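PDB 3DXL: long form salivary protein D7L1 from Aedes aegypti, which binds and sequesters host biogenic amines and eicosanoids, including serotonin, histamine, noradrenaline and cysteinyl leukotrienes, and so modulates mosquito blood feeding. Local coordinates for residues Leu21-Leu31 against Ala275-Ala283. Numbering follows the deposited sequence. Where two conformers were deposited one is given.
Unlike the reference sequence in segment 275-283: Asn-281 (reference Lys).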
loop_
_atom_site.group_PDB
_atom_site.type_symbol
_atom_site.label_atom_id
_atom_site.label_comp_id
_atom_site.label_asym_id
_atom_site.label_seq_id
_atom_site.Cartn_x
_atom_site.Cartn_y
_atom_site.Cartn_z
ATOM N N LEU A 21 -6.863 12.740 7.061
ATOM C CA LEU A 21 -8.120 13.467 6.936
ATOM C C LEU A 21 -8.674 13.779 8.319
ATOM O O LEU A 21 -8.578 12.959 9.228
ATOM C CB LEU A 21 -9.151 12.637 6.173
ATOM C CG LEU A 21 -9.026 12.584 4.654
ATOM C CD1 LEU A 21 -9.918 11.490 4.106
ATOM C CD2 LEU A 21 -9.392 13.920 4.033
ATOM N N GLU A 22 -9.268 14.955 8.485
ATOM C CA GLU A 22 -9.954 15.282 9.725
ATOM C C GLU A 22 -11.198 14.421 9.862
ATOM O O GLU A 22 -11.700 13.872 8.878
ATOM C CB GLU A 22 -10.325 16.764 9.754
ATOM C CG GLU A 22 -9.125 17.676 9.917
ATOM C CD GLU A 22 -9.496 19.119 10.161
ATOM O OE1 GLU A 22 -10.690 19.472 10.096
ATOM O OE2 GLU A 22 -8.568 19.901 10.423
ATOM N N ASP A 23 -11.691 14.330 11.094
ATOM C CA ASP A 23 -12.832 13.493 11.433
ATOM C C ASP A 23 -14.113 14.288 11.629
ATOM O O ASP A 23 -15.098 13.751 12.148
ATOM C CB ASP A 23 -12.544 12.720 12.724
ATOM C CG ASP A 23 -11.525 11.629 12.534
ATOM O OD1 ASP A 23 -11.686 10.840 11.579
ATOM O OD2 ASP A 23 -10.570 11.552 13.331
ATOM N N GLY A 24 -14.101 15.561 11.249
ATOM C CA GLY A 24 -15.280 16.404 11.393
ATOM C C GLY A 24 -15.850 16.912 10.082
ATOM O O GLY A 24 -15.745 16.260 9.034
ATOM N N ALA A 25 -16.443 18.097 10.143
ATOM C CA ALA A 25 -17.105 18.705 8.993
ATOM C C ALA A 25 -16.183 18.963 7.795
ATOM O O ALA A 25 -16.654 19.066 6.666
ATOM C CB ALA A 25 -17.808 19.985 9.403
ATOM N N ASN A 26 -14.879 19.063 8.036
ATOM C CA ASN A 26 -13.938 19.327 6.948
ATOM C C ASN A 26 -13.530 18.096 6.152
ATOM O O ASN A 26 -12.830 18.221 5.147
ATOM C CB ASN A 26 -12.681 20.012 7.479
ATOM C CG ASN A 26 -12.961 21.375 8.059
ATOM O OD1 ASN A 26 -13.816 22.116 7.566
ATOM N ND2 ASN A 26 -12.234 21.718 9.111
ATOM N N ARG A 27 -13.959 16.910 6.584
ATOM C CA ARG A 27 -13.466 15.672 5.980
ATOM C C ARG A 27 -13.747 15.580 4.484
ATOM O O ARG A 27 -12.828 15.391 3.685
ATOM C CB ARG A 27 -14.012 14.438 6.697
ATOM C CG ARG A 27 -13.322 13.155 6.239
ATOM C CD ARG A 27 -13.811 11.956 7.046
ATOM N NE ARG A 27 -13.108 10.719 6.726
ATOM C CZ ARG A 27 -12.030 10.261 7.355
ATOM N NH1 ARG A 27 -11.491 10.934 8.367
ATOM N NH2 ARG A 27 -11.491 9.102 6.986
ATOM N N LEU A 28 -15.016 15.686 4.107
ATOM C CA LEU A 28 -15.374 15.548 2.699
ATOM C C LEU A 28 -14.805 16.665 1.801
ATOM O O LEU A 28 -14.271 16.370 0.729
ATOM C CB LEU A 28 -16.889 15.365 2.522
ATOM C CG LEU A 28 -17.459 14.038 3.050
ATOM C CD1 LEU A 28 -18.968 14.019 2.874
ATOM C CD2 LEU A 28 -16.825 12.834 2.368
ATOM N N PRO A 29 -14.914 17.943 2.220
ATOM C CA PRO A 29 -14.240 18.993 1.438
ATOM C C PRO A 29 -12.733 18.765 1.248
ATOM O O PRO A 29 -12.223 18.959 0.131
ATOM C CB PRO A 29 -14.518 20.267 2.241
ATOM C CG PRO A 29 -15.813 19.968 2.957
ATOM C CD PRO A 29 -15.703 18.518 3.330
ATOM N N MET A 30 -12.028 18.347 2.303
ATOM C CA MET A 30 -10.599 18.080 2.168
ATOM C C MET A 30 -10.336 16.906 1.227
ATOM O O MET A 30 -9.477 16.999 0.346
ATOM C CB MET A 30 -9.935 17.867 3.529
ATOM C CG MET A 30 -9.925 19.117 4.393
ATOM S SD MET A 30 -8.369 19.328 5.261
ATOM C CE MET A 30 -8.880 20.179 6.745
ATOM N N LEU A 31 -11.089 15.822 1.394
ATOM C CA LEU A 31 -10.939 14.663 0.530
ATOM C C LEU A 31 -11.096 15.046 -0.947
ATOM O O LEU A 31 -10.303 14.619 -1.790
ATOM C CB LEU A 31 -11.943 13.577 0.927
ATOM C CG LEU A 31 -12.020 12.346 0.025
ATOM C CD1 LEU A 31 -10.698 11.597 -0.072
ATOM C CD2 LEU A 31 -13.125 11.422 0.518
ATOM N N ALA A 275 -9.815 3.376 -1.031
ATOM C CA ALA A 275 -10.489 4.492 -0.359
ATOM C C ALA A 275 -11.600 4.069 0.616
ATOM O O ALA A 275 -12.437 4.891 0.987
ATOM C CB ALA A 275 -11.035 5.481 -1.393
ATOM N N PHE A 276 -11.589 2.798 1.043
ATOM C CA PHE A 276 -12.573 2.217 1.980
ATOM C C PHE A 276 -13.020 3.155 3.108
ATOM O O PHE A 276 -14.217 3.307 3.365
ATOM C CB PHE A 276 -11.984 0.935 2.574
ATOM C CG PHE A 276 -12.939 0.141 3.426
ATOM C CD1 PHE A 276 -13.744 -0.833 2.853
ATOM C CD2 PHE A 276 -13.004 0.343 4.801
ATOM C CE1 PHE A 276 -14.607 -1.591 3.635
ATOM C CE2 PHE A 276 -13.877 -0.413 5.589
ATOM C CZ PHE A 276 -14.673 -1.376 4.999
ATOM N N ASN A 277 -12.051 3.760 3.792
ATOM C CA ASN A 277 -12.319 4.578 4.971
ATOM C C ASN A 277 -12.332 6.078 4.728
ATOM O O ASN A 277 -12.445 6.848 5.687
ATOM C CB ASN A 277 -11.304 4.252 6.070
ATOM C CG ASN A 277 -11.696 3.034 6.887
ATOM O OD1 ASN A 277 -12.865 2.850 7.206
ATOM N ND2 ASN A 277 -10.711 2.220 7.264
ATOM N N LEU A 278 -12.219 6.503 3.472
ATOM C CA LEU A 278 -11.992 7.928 3.218
ATOM C C LEU A 278 -13.224 8.828 3.381
ATOM O O LEU A 278 -13.149 9.826 4.094
ATOM C CB LEU A 278 -11.246 8.176 1.901
ATOM C CG LEU A 278 -9.908 7.446 1.758
ATOM C CD1 LEU A 278 -9.164 7.949 0.532
ATOM C CD2 LEU A 278 -9.047 7.579 2.992
ATOM N N PRO A 279 -14.367 8.493 2.741
ATOM C CA PRO A 279 -15.540 9.348 2.994
ATOM C C PRO A 279 -15.881 9.466 4.490
ATOM O O PRO A 279 -16.275 10.538 4.950
ATOM C CB PRO A 279 -16.657 8.645 2.216
ATOM C CG PRO A 279 -15.937 7.925 1.119
ATOM C CD PRO A 279 -14.686 7.417 1.783
ATOM N N LYS A 280 -15.714 8.372 5.231
ATOM C CA LYS A 280 -15.863 8.364 6.683
ATOM C C LYS A 280 -15.305 7.054 7.194
ATOM O O LYS A 280 -15.484 6.010 6.558
ATOM C CB LYS A 280 -17.338 8.499 7.102
ATOM C CG LYS A 280 -17.577 8.750 8.599
ATOM C CD LYS A 280 -16.948 10.070 9.061
ATOM C CE LYS A 280 -17.345 10.423 10.490
ATOM N NZ LYS A 280 -16.668 11.670 10.974
ATOM N N ASN A 281 -14.600 7.114 8.318
ATOM C CA ASN A 281 -14.147 5.911 8.995
ATOM C C ASN A 281 -15.325 4.948 9.147
ATOM O O ASN A 281 -16.372 5.318 9.687
ATOM C CB ASN A 281 -13.534 6.277 10.350
ATOM C CG ASN A 281 -13.486 5.106 11.308
ATOM O OD1 ASN A 281 -14.435 4.859 12.061
ATOM N ND2 ASN A 281 -12.372 4.387 11.302
ATOM N N GLN A 282 -15.161 3.728 8.636
ATOM C CA GLN A 282 -16.207 2.707 8.728
ATOM C C GLN A 282 -16.051 1.893 10.004
ATOM O O GLN A 282 -14.936 1.552 10.400
ATOM C CB GLN A 282 -16.193 1.787 7.502
ATOM C CG GLN A 282 -16.544 2.475 6.183
ATOM C CD GLN A 282 -17.019 1.504 5.108
ATOM O OE1 GLN A 282 -17.895 0.668 5.349
ATOM N NE2 GLN A 282 -16.454 1.621 3.910
ATOM N N ALA A 283 -17.177 1.595 10.649
ATOM C CA ALA A 283 -17.177 0.767 11.849
ATOM C C ALA A 283 -16.988 -0.696 11.468
ATOM O O ALA A 283 -17.631 -1.195 10.535
ATOM C CB ALA A 283 -18.473 0.952 12.633
#
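The guanidinium of Arg-27 is covered on both faces. Asn-281 N sits over one face, and Leu-21 CB of its own segment lies 3.6 Å above the other, displaced to one side of its centre. Near its plane, at the edge, come the carbonyl oxygens of Asn-277, Leu-278 and Pro-279. In this all-helical protein with two odorant-binding-type (PBP/GOBP) regions, the contact joins the loop 21-26 and the first part of helix 27-34, in the N-terminal one, to the long loop after helix 257-271. Arg-27 NE donates to Leu-278 O at 2.8 Å, and Arg-27 NH2 to Asn-277 O at 2.8 Å. Both bonds are bent, at 140° and 144°. The stretched-out Arg-27 chain carries the guanidinium, turned across it, to these two successive carbonyls. On its own side, NH1 bonds Glu-22 O and forms a salt bridge with Asp-23 OD1. Four partners thus fix the rotation of this buried group. Beside it, Leu-31 and Leu-278 run roughly perpendicular; Leu-31 CD1 lies 4.0 Å from Leu-278 CB, and both residues also touch Met-17 of helix 6-20. Leu-28 CD2 rests against Pro-279 CB. The Lys-280 chain bends at chi2 (62°) and passes alongside Arg-27, with Lys-280 CD 4.2 Å from Arg-27 CD.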